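Local coordinates for protein putative creatinine amidohydrolase (Bacteroides fragilis, PDB 3LUB) that is a zinc-binding member of the creatininase superfamily that probably hydrolyses carbon-nitrogen bonds in linear amides, at residues C44-D49 with S170-Y175. Residues are numbered along the deposited sequence; the frame is centred on the assembly and turned at random.
Sequences CILPHD and SVMMHY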
loop_
_atom_site.group_PDB
_atom_site.type_symbol
_atom_site.label_atom_id
_atom_site.label_comp_id
_atom_site.label_asym_id
_atom_site.label_seq_id
_atom_site.Cartn_x
_atom_site.Cartn_y
_atom_site.Cartn_z
ATOM N N CYS F 44 -17.624 -18.090 -12.349
ATOM C CA CYS F 44 -17.396 -18.815 -11.100
ATOM C C CYS F 44 -17.957 -20.239 -11.172
ATOM O O CYS F 44 -17.316 -21.198 -10.743
ATOM C CB CYS F 44 -18.110 -18.126 -9.929
ATOM S SG CYS F 44 -17.425 -16.523 -9.329
ATOM N N ILE F 45 -19.180 -20.339 -11.673
ATOM C CA ILE F 45 -19.921 -21.588 -11.718
ATOM C C ILE F 45 -19.222 -22.644 -12.566
ATOM O O ILE F 45 -19.073 -23.769 -12.126
ATOM C CB ILE F 45 -21.339 -21.389 -12.277
ATOM C CG1 ILE F 45 -22.194 -20.559 -11.307
ATOM C CG2 ILE F 45 -21.991 -22.716 -12.550
ATOM C CD1 ILE F 45 -23.439 -19.902 -11.887
ATOM N N LEU F 46 -18.806 -22.282 -13.776
ATOM C CA LEU F 46 -18.226 -23.242 -14.702
ATOM C C LEU F 46 -16.925 -23.873 -14.218
ATOM O O LEU F 46 -16.821 -25.106 -14.204
ATOM C CB LEU F 46 -18.055 -22.620 -16.081
ATOM C CG LEU F 46 -19.400 -22.319 -16.752
ATOM C CD1 LEU F 46 -19.219 -22.007 -18.265
ATOM C CD2 LEU F 46 -20.365 -23.487 -16.509
ATOM N N PRO F 47 -15.926 -23.060 -13.798
ATOM C CA PRO F 47 -14.724 -23.721 -13.226
ATOM C C PRO F 47 -14.938 -24.500 -11.947
ATOM O O PRO F 47 -14.250 -25.460 -11.707
ATOM C CB PRO F 47 -13.764 -22.545 -12.982
ATOM C CG PRO F 47 -14.592 -21.316 -13.023
ATOM C CD PRO F 47 -15.736 -21.601 -13.915
ATOM N N HIS F 48 -15.878 -24.065 -11.104
ATOM C CA HIS F 48 -16.197 -24.826 -9.899
ATOM C C HIS F 48 -16.700 -26.232 -10.289
ATOM O O HIS F 48 -16.199 -27.246 -9.806
ATOM C CB HIS F 48 -17.266 -24.123 -9.056
ATOM C CG HIS F 48 -17.707 -24.939 -7.885
ATOM N ND1 HIS F 48 -18.788 -25.793 -7.934
ATOM C CD2 HIS F 48 -17.168 -25.084 -6.655
ATOM C CE1 HIS F 48 -18.920 -26.400 -6.770
ATOM N NE2 HIS F 48 -17.939 -26.000 -5.981
ATOM N N ASP F 49 -17.698 -26.275 -11.164
ATOM C CA ASP F 49 -18.284 -27.567 -11.607
ATOM C C ASP F 49 -17.280 -28.477 -12.339
ATOM O O ASP F 49 -17.181 -29.682 -12.039
ATOM C CB ASP F 49 -19.531 -27.306 -12.449
ATOM C CG ASP F 49 -20.693 -26.774 -11.616
ATOM O OD1 ASP F 49 -20.512 -26.569 -10.379
ATOM O OD2 ASP F 49 -21.778 -26.523 -12.198
ATOM N N SER F 170 -23.254 -23.521 -23.956
ATOM C CA SER F 170 -23.422 -24.973 -24.008
ATOM C C SER F 170 -23.038 -25.605 -22.701
ATOM O O SER F 170 -23.743 -26.475 -22.225
ATOM C CB SER F 170 -22.598 -25.628 -25.144
ATOM O OG SER F 170 -23.066 -25.240 -26.423
ATOM N N VAL F 171 -21.904 -25.189 -22.143
ATOM C CA VAL F 171 -21.404 -25.804 -20.924
ATOM C C VAL F 171 -22.333 -25.449 -19.746
ATOM O O VAL F 171 -22.578 -26.280 -18.901
ATOM C CB VAL F 171 -19.943 -25.419 -20.644
ATOM C CG1 VAL F 171 -19.440 -26.078 -19.332
ATOM C CG2 VAL F 171 -19.025 -25.794 -21.864
HETATM N N MSE F 172 -22.904 -24.244 -19.736
HETATM C CA MSE F 172 -23.910 -23.876 -18.713
HETATM C C MSE F 172 -25.164 -24.737 -18.899
HETATM O O MSE F 172 -25.742 -25.194 -17.927
HETATM C CB MSE F 172 -24.304 -22.399 -18.795
HETATM C CG MSE F 172 -25.195 -21.933 -17.650
HETATM SE SE MSE F 172 -24.345 -22.168 -15.845
HETATM C CE MSE F 172 -22.894 -20.816 -15.897
HETATM N N MSE F 173 -25.596 -24.941 -20.145
HETATM C CA MSE F 173 -26.789 -25.741 -20.410
HETATM C C MSE F 173 -26.614 -27.151 -19.900
HETATM O O MSE F 173 -27.570 -27.757 -19.406
HETATM C CB MSE F 173 -27.150 -25.741 -21.887
HETATM C CG MSE F 173 -27.787 -24.449 -22.362
HETATM SE SE MSE F 173 -27.894 -24.365 -24.317
HETATM C CE MSE F 173 -29.626 -25.443 -24.688
ATOM N N HIS F 174 -25.393 -27.653 -19.993
ATOM C CA HIS F 174 -25.057 -28.982 -19.476
ATOM C C HIS F 174 -25.092 -29.046 -17.961
ATOM O O HIS F 174 -25.820 -29.842 -17.377
ATOM C CB HIS F 174 -23.703 -29.408 -20.007
ATOM C CG HIS F 174 -23.128 -30.607 -19.339
ATOM N ND1 HIS F 174 -23.734 -31.839 -19.376
ATOM C CD2 HIS F 174 -21.962 -30.784 -18.681
ATOM C CE1 HIS F 174 -22.986 -32.718 -18.733
ATOM N NE2 HIS F 174 -21.899 -32.103 -18.301
ATOM N N TYR F 175 -24.328 -28.175 -17.322
ATOM C CA TYR F 175 -24.203 -28.198 -15.872
ATOM C C TYR F 175 -25.395 -27.609 -15.142
ATOM O O TYR F 175 -25.774 -28.135 -14.129
ATOM C CB TYR F 175 -22.934 -27.442 -15.431
ATOM C CG TYR F 175 -21.653 -28.239 -15.559
ATOM C CD1 TYR F 175 -21.491 -29.457 -14.905
ATOM C CD2 TYR F 175 -20.604 -27.766 -16.323
ATOM C CE1 TYR F 175 -20.312 -30.179 -15.026
ATOM C CE2 TYR F 175 -19.437 -28.472 -16.443
ATOM C CZ TYR F 175 -19.292 -29.670 -15.780
ATOM O OH TYR F 175 -18.113 -30.344 -15.919
HETATM O O HOH W 1 -23.706 -29.013 -11.858
#
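Selenomethionine Met172 leaves its backbone with CG anti to N (chi1 -172°), and bends at chi2 and chi3 carry its CE methyl across to Ile45 and Leu46. This is helix-helix packing in the creatininase fold: 44-49, on helix 42-62, meets 170-175, on helix 166-175, and the axes of the two short segments approach to 10.5 Å at 62°. Each helix also supplies a zinc ligand near its start, Asp43 on one and Glu168 on the other, and the side chain of Leu46 lies about 6 Å from a bound zinc ion, so the apolar seam runs close beside the metal site. Met172 CE sits 3.7 Å from Leu46 CD2; the Met172 side chain crosses that of Ile45 at about a right angle, with CE 4.0 Å from Ile45 CG2. Leu46 CD2 also packs on Val171 CG1. Farther along, Asp49 CB stands almost centrally over one face of the Tyr175 ring, a CH-pi contact 3.7 Å from the centroid, while His174 CD2 lies over the opposite face; the phenol OH is hydrogen-bonded to Glu53. The Asp49 carboxylate, its plane 66° from the ring, has split duties. OD1 lies in the plane of the His48 ring and accepts a nearly straight hydrogen bond from ND1, and His48 NE2 in turn bonds Asp7. OD2 accepts a weak hydrogen bond from His176 NE2 and another from a water, which also donates to Tyr175 O, 3.2 Å from the water oxygen.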